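PDB 4TKT: AT-less polyketide synthase from Streptomyces platensis subsp. rosaceus, which probably catalyses decarboxylative condensation that extends the growing polyketide chain, as a ketosynthase domain of the modular isomigrastatin synthase. Local coordinates for residues 182-187 with 430-435; 279-284 with 298-303; 292-297 with 329-334; 316-321 with 350-355. All blocks are in the same frame, centred on the assembly; numbering follows the deposited sequence.

Contact 1: 182-187 with 430-435; sequences VDTMCA and GGSNAH
T184 meets S432 at the roots of the two side chains rather than at their hydroxyls: T184 CB lies 3.7 Å from S432 CB, with S432 OG beside the threonine methyl CG2. Because OG1 of T184 sits between the backbone N and the carbonyl carbon (chi1 59°), the hydroxyl reaches S191 OG for its hydrogen bond and leaves the carbon side to the serine. M185, present as selenomethionine, follows at a positive phi, and its amide closes an Asx turn by donating to D183 OD1 at 2.9 Å, approaching on the anti side and 31° out of the carboxylate plane. The extended chain carries SE to 3.6 Å from G430 N, while CE lies over G430 CA. A beta carbon at G430 would fall 2.8 Å from M185 CE, which fits the glycine found there. C186, whose side chain touches H321 and H361, makes no contact with the strand segment; its place beside two histidines is consistent with the Cys-His-His site of ketosynthases. A187, at the N-cap of helix 188-202, rests its CB on the backbone of the strand, 3.6 Å from S432 O, and more loosely on A434 CB at 4.4 Å. Carbon, selenium and backbone surfaces carry the contact, so the loop that presents the cysteine is positioned against the strand by fit, while D183 OD1 bonds within the loop and T184 OG1 to S191.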
# COMPACT_ATOMS: atom_id res chain seq x y z
N VAL A 182 -6.84 -8.26 11.60
CA VAL A 182 -6.95 -7.64 12.91
C VAL A 182 -7.76 -6.36 12.86
O VAL A 182 -7.70 -5.60 11.90
CB VAL A 182 -5.57 -7.33 13.51
CG1 VAL A 182 -4.84 -8.61 13.82
CG2 VAL A 182 -4.76 -6.46 12.56
N ASP A 183 -8.54 -6.15 13.91
CA ASP A 183 -9.30 -4.92 14.05
C ASP A 183 -8.90 -4.20 15.34
O ASP A 183 -9.15 -4.69 16.44
CB ASP A 183 -10.80 -5.20 14.04
CG ASP A 183 -11.64 -3.93 14.09
OD1 ASP A 183 -11.06 -2.83 13.91
OD2 ASP A 183 -12.86 -4.02 14.30
N THR A 184 -8.26 -3.05 15.18
CA THR A 184 -8.02 -2.14 16.29
C THR A 184 -8.44 -0.75 15.85
O THR A 184 -7.87 0.25 16.27
CB THR A 184 -6.54 -2.13 16.73
OG1 THR A 184 -5.72 -1.75 15.62
CG2 THR A 184 -6.12 -3.51 17.22
N MSE A 185 -9.44 -0.73 14.98
CA MSE A 185 -9.97 0.50 14.39
C MSE A 185 -8.89 1.27 13.62
O MSE A 185 -8.23 0.71 12.75
CB MSE A 185 -10.59 1.39 15.46
CG MSE A 185 -11.57 0.65 16.37
SE MSE A 185 -12.87 1.83 17.21
CE MSE A 185 -13.61 0.59 18.53
N CYS A 186 -8.73 2.55 13.94
CA CYS A 186 -7.84 3.44 13.19
C CYS A 186 -6.39 2.95 13.17
O CYS A 186 -5.63 3.31 12.28
CB CYS A 186 -7.89 4.85 13.78
SG CYS A 186 -9.57 5.51 14.06
N ALA A 187 -6.03 2.13 14.15
CA ALA A 187 -4.65 1.65 14.26
C ALA A 187 -4.46 0.27 13.63
O ALA A 187 -3.41 -0.35 13.80
CB ALA A 187 -4.23 1.62 15.72
N GLY A 430 -10.93 3.72 19.63
CA GLY A 430 -11.27 2.88 20.76
C GLY A 430 -10.16 2.76 21.79
O GLY A 430 -10.31 2.07 22.80
N GLY A 431 -9.04 3.43 21.54
CA GLY A 431 -7.96 3.49 22.51
C GLY A 431 -6.70 2.73 22.13
O GLY A 431 -5.66 2.90 22.77
N SER A 432 -6.77 1.89 21.10
CA SER A 432 -5.60 1.16 20.65
C SER A 432 -4.63 2.09 19.94
O SER A 432 -4.99 2.78 18.99
CB SER A 432 -5.99 0.01 19.72
OG SER A 432 -6.68 -1.01 20.41
N ASN A 433 -3.38 2.11 20.41
CA ASN A 433 -2.36 2.96 19.82
C ASN A 433 -1.23 2.16 19.20
O ASN A 433 -0.97 1.02 19.59
CB ASN A 433 -1.80 3.92 20.87
CG ASN A 433 -2.87 4.74 21.54
OD1 ASN A 433 -3.85 5.15 20.91
ND2 ASN A 433 -2.70 4.99 22.83
N ALA A 434 -0.54 2.76 18.24
CA ALA A 434 0.59 2.11 17.59
C ALA A 434 1.60 3.13 17.08
O ALA A 434 1.23 4.22 16.64
CB ALA A 434 0.11 1.22 16.46
N HIS A 435 2.87 2.77 17.16
CA HIS A 435 3.93 3.59 16.59
C HIS A 435 4.96 2.71 15.89
O HIS A 435 5.33 1.65 16.40
CB HIS A 435 4.60 4.44 17.66
CG HIS A 435 5.50 5.51 17.11
ND1 HIS A 435 5.04 6.75 16.73
CD2 HIS A 435 6.83 5.52 16.87
CE1 HIS A 435 6.04 7.48 16.28
NE2 HIS A 435 7.15 6.75 16.36

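Contact 2: 279-284 with 298-303; sequences AVNHGG and AAVIRS
N281 lays a polar amide against the aliphatic stem of a valine: its ND2 comes within 3.4 Å of V300 CB, and OD1 within 3.5 Å of the same V300 CB. V300 N is also near ND2, but both are donors, and the amide instead gives its hydrogen to A296 O, one turn earlier in the helix. With CG between the backbone N and the carbonyl carbon (chi1 68°), the asparagine is folded over the strand so that its flat group reaches the helix. A leucine here would probably leave A296 O without its side-chain donor and the strand without its polar grip on the helix. V300 CG2 presses on the strand backbone, 3.3 Å from A279 O, while A279 CB fits against the helix, 3.2 Å from V300 O and 3.8 Å from S303 CB. S303 OG turns back to A299 O at 2.7 Å, joining the helical amide S303 N from the opposite face of that carbonyl. Helix segment 298-303 runs nearly antiparallel to strand segment 279-282, at 162°, their axes 7.2 Å apart at the closest; V300 and I301 also touch strand 432-439, the next in the sheet, and I301 packs on helix 328-340 beyond.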
# COMPACT_ATOMS: atom_id res chain seq x y z
N ALA A 279 5.47 -0.78 18.23
CA ALA A 279 4.91 -0.90 19.57
C ALA A 279 3.40 -0.71 19.55
O ALA A 279 2.87 -0.00 18.70
CB ALA A 279 5.56 0.10 20.51
N VAL A 280 2.73 -1.35 20.50
CA VAL A 280 1.27 -1.34 20.55
C VAL A 280 0.78 -1.33 22.00
O VAL A 280 1.27 -2.10 22.83
CB VAL A 280 0.70 -2.56 19.79
CG1 VAL A 280 -0.66 -2.95 20.33
CG2 VAL A 280 0.64 -2.27 18.30
N ASN A 281 -0.17 -0.46 22.32
CA ASN A 281 -0.77 -0.44 23.65
C ASN A 281 -2.21 0.08 23.64
O ASN A 281 -2.85 0.12 22.60
CB ASN A 281 0.09 0.40 24.61
CG ASN A 281 0.08 1.89 24.29
OD1 ASN A 281 -0.64 2.35 23.41
ND2 ASN A 281 0.88 2.64 25.03
N HIS A 282 -2.70 0.47 24.81
CA HIS A 282 -4.06 0.99 24.92
C HIS A 282 -4.14 2.14 25.93
O HIS A 282 -3.39 2.18 26.91
CB HIS A 282 -5.03 -0.11 25.32
CG HIS A 282 -6.47 0.28 25.21
ND1 HIS A 282 -7.18 0.81 26.27
CD2 HIS A 282 -7.33 0.24 24.16
CE1 HIS A 282 -8.42 1.07 25.88
NE2 HIS A 282 -8.53 0.73 24.61
N GLY A 283 -5.05 3.08 25.67
CA GLY A 283 -5.16 4.29 26.47
C GLY A 283 -5.71 4.11 27.87
O GLY A 283 -5.63 5.02 28.69
N GLY A 284 -6.28 2.94 28.14
CA GLY A 284 -6.85 2.66 29.45
C GLY A 284 -8.15 3.41 29.68
O GLY A 284 -8.87 3.71 28.73
N ALA A 298 2.55 8.61 24.53
CA ALA A 298 3.96 8.82 24.82
C ALA A 298 4.65 7.49 25.12
O ALA A 298 5.79 7.28 24.73
CB ALA A 298 4.12 9.77 25.99
N ALA A 299 3.93 6.61 25.80
CA ALA A 299 4.50 5.32 26.19
C ALA A 299 4.74 4.43 24.98
O ALA A 299 5.80 3.81 24.86
CB ALA A 299 3.58 4.62 27.18
N VAL A 300 3.77 4.36 24.07
CA VAL A 300 3.88 3.48 22.91
C VAL A 300 4.97 3.99 21.97
O VAL A 300 5.66 3.20 21.32
CB VAL A 300 2.53 3.34 22.16
CG1 VAL A 300 2.16 4.61 21.42
CG2 VAL A 300 2.58 2.16 21.20
N ILE A 301 5.14 5.31 21.91
CA ILE A 301 6.16 5.92 21.07
C ILE A 301 7.56 5.64 21.62
O ILE A 301 8.47 5.30 20.86
CB ILE A 301 5.93 7.43 20.93
CG1 ILE A 301 4.69 7.70 20.09
CG2 ILE A 301 7.13 8.10 20.29
CD1 ILE A 301 4.17 9.11 20.18
N ARG A 302 7.72 5.76 22.93
CA ARG A 302 8.99 5.44 23.57
C ARG A 302 9.32 3.96 23.46
O ARG A 302 10.48 3.58 23.26
CB ARG A 302 8.99 5.85 25.04
CG ARG A 302 8.98 7.35 25.30
CD ARG A 302 9.25 7.63 26.77
NE ARG A 302 8.38 8.69 27.29
CZ ARG A 302 7.29 8.47 28.02
NH1 ARG A 302 6.93 7.23 28.33
NH2 ARG A 302 6.57 9.49 28.45
N SER A 303 8.30 3.11 23.60
CA SER A 303 8.49 1.67 23.53
C SER A 303 9.02 1.25 22.16
O SER A 303 9.89 0.39 22.06
CB SER A 303 7.19 0.93 23.82
OG SER A 303 6.71 1.27 25.11

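Contact 3: 292-297 with 329-334; sequences PNPLAQ and DPIEIA
I331 is the bump of this contact, and the loop and first turn leading into helix 294-308 supply the hollow, built from P292, P294 and Q297. Its branches divide the task. CG1 stands anti to the carbonyl carbon (chi1 -80°) and the chain runs on extended, which carries CD1 to P292, 3.8 Å from P292 CG and 3.7 Å from P292 O, the isoleucine crossing the proline ring at about a right angle. The other branch, CG2, turns to P294, 4.0 Å from P294 CD, with the amide end of Q297 as a further wall. An alanine in place of I331 would probably open a gap between the two prolines and helix 328-340 and leave the Q297 amide without its apolar neighbour. One turn along, P294 CB meets A334 CB at 4.3 Å, a shallower fit near the surface. On the inner side Q297 is extended, and its OE1 comes to 3.3 Å from E332 CA. A water bridges the helices there, donating at 3.0 Å to Q297 OE1 and also to E332 O. E332 touches with its CB but sends its carboxylate the other way, to the backbone amides of H321 and G322. The first helix starts with N293 as N-cap, whose OD1 accepts from L295 N from above the carbonyl plane, followed by a proline in the first turn. Two helices, 294-308 and 328-340, thus lie side by side on one face of the central sheet, Q297 and E332 both reaching F427 on it, as in the layered helix-sheet construction of the thiolase fold.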
# COMPACT_ATOMS: atom_id res chain seq x y z
N PRO A 292 -8.70 10.17 23.69
CA PRO A 292 -7.30 9.73 23.62
C PRO A 292 -6.49 10.07 24.87
O PRO A 292 -6.80 11.03 25.58
CB PRO A 292 -6.75 10.47 22.40
CG PRO A 292 -7.64 11.64 22.23
CD PRO A 292 -9.00 11.18 22.66
N ASN A 293 -5.45 9.29 25.13
CA ASN A 293 -4.61 9.43 26.31
C ASN A 293 -3.18 9.81 25.94
O ASN A 293 -2.45 9.01 25.37
CB ASN A 293 -4.62 8.12 27.11
CG ASN A 293 -3.89 8.23 28.43
OD1 ASN A 293 -3.19 9.20 28.70
ND2 ASN A 293 -4.06 7.21 29.27
N PRO A 294 -2.77 11.04 26.29
CA PRO A 294 -1.44 11.53 25.89
C PRO A 294 -0.31 10.71 26.52
O PRO A 294 0.73 10.52 25.89
CB PRO A 294 -1.43 12.97 26.41
CG PRO A 294 -2.40 12.96 27.54
CD PRO A 294 -3.49 12.02 27.12
N LEU A 295 -0.52 10.23 27.74
CA LEU A 295 0.51 9.45 28.42
C LEU A 295 0.68 8.08 27.77
O LEU A 295 1.79 7.55 27.70
CB LEU A 295 0.17 9.29 29.91
CG LEU A 295 0.06 10.59 30.72
CD1 LEU A 295 -0.01 10.28 32.20
CD2 LEU A 295 1.22 11.52 30.41
N ALA A 296 -0.42 7.50 27.30
CA ALA A 296 -0.37 6.21 26.62
C ALA A 296 0.31 6.35 25.27
O ALA A 296 1.07 5.47 24.86
CB ALA A 296 -1.77 5.64 26.46
N GLN A 297 0.03 7.45 24.59
CA GLN A 297 0.66 7.72 23.30
C GLN A 297 2.16 7.90 23.47
O GLN A 297 2.95 7.40 22.67
CB GLN A 297 0.05 8.97 22.66
CG GLN A 297 -1.41 8.81 22.28
CD GLN A 297 -1.96 10.02 21.56
OE1 GLN A 297 -1.22 10.96 21.27
NE2 GLN A 297 -3.25 10.00 21.27
N ASP A 329 -5.91 16.64 18.39
CA ASP A 329 -4.68 17.23 17.86
C ASP A 329 -3.75 17.77 18.95
O ASP A 329 -2.56 17.46 18.94
CB ASP A 329 -5.01 18.33 16.84
CG ASP A 329 -5.28 17.78 15.45
OD1 ASP A 329 -5.42 16.55 15.30
OD2 ASP A 329 -5.35 18.59 14.50
N PRO A 330 -4.26 18.58 19.90
CA PRO A 330 -3.35 19.04 20.95
C PRO A 330 -2.84 17.90 21.83
O PRO A 330 -1.72 17.96 22.34
CB PRO A 330 -4.20 20.02 21.76
CG PRO A 330 -5.29 20.43 20.84
CD PRO A 330 -5.59 19.21 20.04
N ILE A 331 -3.67 16.87 22.01
CA ILE A 331 -3.30 15.72 22.82
C ILE A 331 -2.16 14.94 22.17
O ILE A 331 -1.23 14.50 22.86
CB ILE A 331 -4.51 14.79 23.05
CG1 ILE A 331 -5.40 15.35 24.17
CG2 ILE A 331 -4.07 13.38 23.41
CD1 ILE A 331 -6.62 14.51 24.47
N GLU A 332 -2.22 14.78 20.85
CA GLU A 332 -1.18 14.06 20.13
C GLU A 332 0.18 14.74 20.27
O GLU A 332 1.20 14.07 20.47
CB GLU A 332 -1.54 13.93 18.65
CG GLU A 332 -0.43 13.29 17.83
CD GLU A 332 -0.89 12.85 16.45
OE1 GLU A 332 -0.21 11.99 15.86
OE2 GLU A 332 -1.91 13.38 15.97
N ILE A 333 0.20 16.06 20.17
CA ILE A 333 1.44 16.82 20.31
C ILE A 333 1.96 16.72 21.74
O ILE A 333 3.17 16.60 21.96
CB ILE A 333 1.25 18.29 19.92
CG1 ILE A 333 0.86 18.39 18.45
CG2 ILE A 333 2.52 19.08 20.17
CD1 ILE A 333 1.87 17.75 17.52
N ALA A 334 1.05 16.75 22.70
CA ALA A 334 1.41 16.57 24.11
C ALA A 334 2.07 15.21 24.32
O ALA A 334 3.04 15.09 25.06
CB ALA A 334 0.19 16.72 24.99
O HOH W 1 1.58 11.09 20.26

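Contact 4: 316-321 with 350-355; sequences GCIEAH and CAIGSA
E319 OE2 accepts the backbone amide of A355 at 2.7 Å, using its syn lone pair in a fairly straight bond (157° at the hydrogen). The glutamate gets there by bending: CG is anti to the backbone N, but chi2 of 63° folds the carboxylate back along its own sheet face toward the end of the neighbouring strand. Its other oxygen, OE1, lies 3.3 Å from G353 O, two acceptors side by side, and a salt bridge from K373 to OE1 probably offsets the repulsion. The bond from A355 N extends the parallel pairing of strands 317-319 and 350-353, which run at 19° to each other. G316 O takes A351 N at 3.1 Å, A351 O takes I318 N at 2.8 Å, and a weak bond from G353 N to I318 O comes next. A320 N then reaches G353 O at 3.0 Å, nearly head-on to the carbonyl. With helix 328-340 between them in sequence, the strands form a beta-alpha-beta unit within the large mixed sheet of this thiolase-type fold. I318 and I352 share the face opposite E319; I318 CG1 touches C350 SG at 3.6 Å, and I352 CG1 meets A320 CB, just past the strand, at 4.1 Å; the connecting helix lies on I352 through I333 and L336. Past the strand ends, S354 OG donates to H321 O at 3.2 Å from above the carbonyl plane and accepts from K356 N, a cap just ahead of helix 356-359. H321, whose ring meets those of H361 and F427, probably belongs to the Cys-His-His site of the family.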
# COMPACT_ATOMS: atom_id res chain seq x y z
N GLY A 316 14.06 12.57 11.82
CA GLY A 316 13.97 13.66 10.87
C GLY A 316 12.54 14.07 10.57
O GLY A 316 12.27 15.22 10.23
N CYS A 317 11.62 13.12 10.69
CA CYS A 317 10.23 13.38 10.34
C CYS A 317 9.27 12.47 11.11
O CYS A 317 9.53 11.29 11.30
CB CYS A 317 10.02 13.19 8.83
SG CYS A 317 8.31 13.32 8.27
N ILE A 318 8.16 13.05 11.55
CA ILE A 318 7.09 12.29 12.18
C ILE A 318 5.82 12.40 11.35
O ILE A 318 5.30 13.50 11.14
CB ILE A 318 6.79 12.78 13.61
CG1 ILE A 318 7.96 12.46 14.55
CG2 ILE A 318 5.52 12.15 14.13
CD1 ILE A 318 8.10 10.99 14.87
N GLU A 319 5.32 11.27 10.87
CA GLU A 319 4.03 11.23 10.21
C GLU A 319 2.95 10.97 11.26
O GLU A 319 2.75 9.83 11.70
CB GLU A 319 4.00 10.16 9.11
CG GLU A 319 2.63 9.94 8.47
CD GLU A 319 2.11 11.16 7.75
OE1 GLU A 319 2.91 12.06 7.43
OE2 GLU A 319 0.88 11.21 7.49
N ALA A 320 2.27 12.03 11.66
CA ALA A 320 1.35 11.98 12.80
C ALA A 320 -0.03 11.45 12.44
O ALA A 320 -0.40 11.37 11.27
CB ALA A 320 1.23 13.37 13.42
N HIS A 321 -0.79 11.09 13.47
CA HIS A 321 -2.19 10.72 13.32
C HIS A 321 -2.95 11.89 12.71
O HIS A 321 -3.52 11.77 11.63
CB HIS A 321 -2.77 10.33 14.68
CG HIS A 321 -4.10 9.63 14.60
ND1 HIS A 321 -4.32 8.55 13.77
CD2 HIS A 321 -5.26 9.85 15.26
CE1 HIS A 321 -5.57 8.14 13.92
NE2 HIS A 321 -6.16 8.91 14.81
N CYS A 350 12.66 18.42 14.19
CA CYS A 350 11.91 17.35 13.53
C CYS A 350 10.74 17.91 12.74
O CYS A 350 10.05 18.82 13.18
CB CYS A 350 11.42 16.34 14.57
SG CYS A 350 10.58 14.90 13.91
N ALA A 351 10.50 17.35 11.55
CA ALA A 351 9.37 17.76 10.74
C ALA A 351 8.14 16.97 11.15
O ALA A 351 8.25 15.84 11.64
CB ALA A 351 9.66 17.55 9.26
N ILE A 352 6.96 17.56 10.96
CA ILE A 352 5.72 16.88 11.31
C ILE A 352 4.59 17.29 10.36
O ILE A 352 4.55 18.42 9.87
CB ILE A 352 5.32 17.17 12.78
CG1 ILE A 352 4.23 16.21 13.25
CG2 ILE A 352 4.91 18.63 12.97
CD1 ILE A 352 3.92 16.31 14.73
N GLY A 353 3.70 16.35 10.09
CA GLY A 353 2.57 16.58 9.20
C GLY A 353 1.72 15.33 9.10
O GLY A 353 2.08 14.30 9.67
N SER A 354 0.61 15.41 8.38
CA SER A 354 -0.27 14.26 8.22
C SER A 354 -0.84 14.16 6.81
O SER A 354 -1.28 15.15 6.23
CB SER A 354 -1.42 14.32 9.22
OG SER A 354 -2.27 13.19 9.08
N ALA A 355 -0.83 12.94 6.27
CA ALA A 355 -1.41 12.69 4.95
C ALA A 355 -2.92 12.86 4.98
O ALA A 355 -3.54 13.05 3.93
CB ALA A 355 -1.04 11.29 4.48

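Overall arrangement
Contact 1 closes the longest loop, bringing the turn before helix 188-202 onto strand 432-439, and the other three contacts nest inside it. Within that span the chain runs along strand 273-282 and returns on helix 294-308, where contact 2 closes a short strand-to-helix loop. Contact 3 crosses contact 2, since its first segment falls between those of contact 2, and ties that helix to helix 328-340. Contact 4 opens before the second segment of contact 3, so these two also cross, while contacts 2 and 4 follow in series. E332 bridges from contact 3 to H321, and C186 of contact 1 touches H321 in turn, linking the helix layer, the sheet and the probable active site.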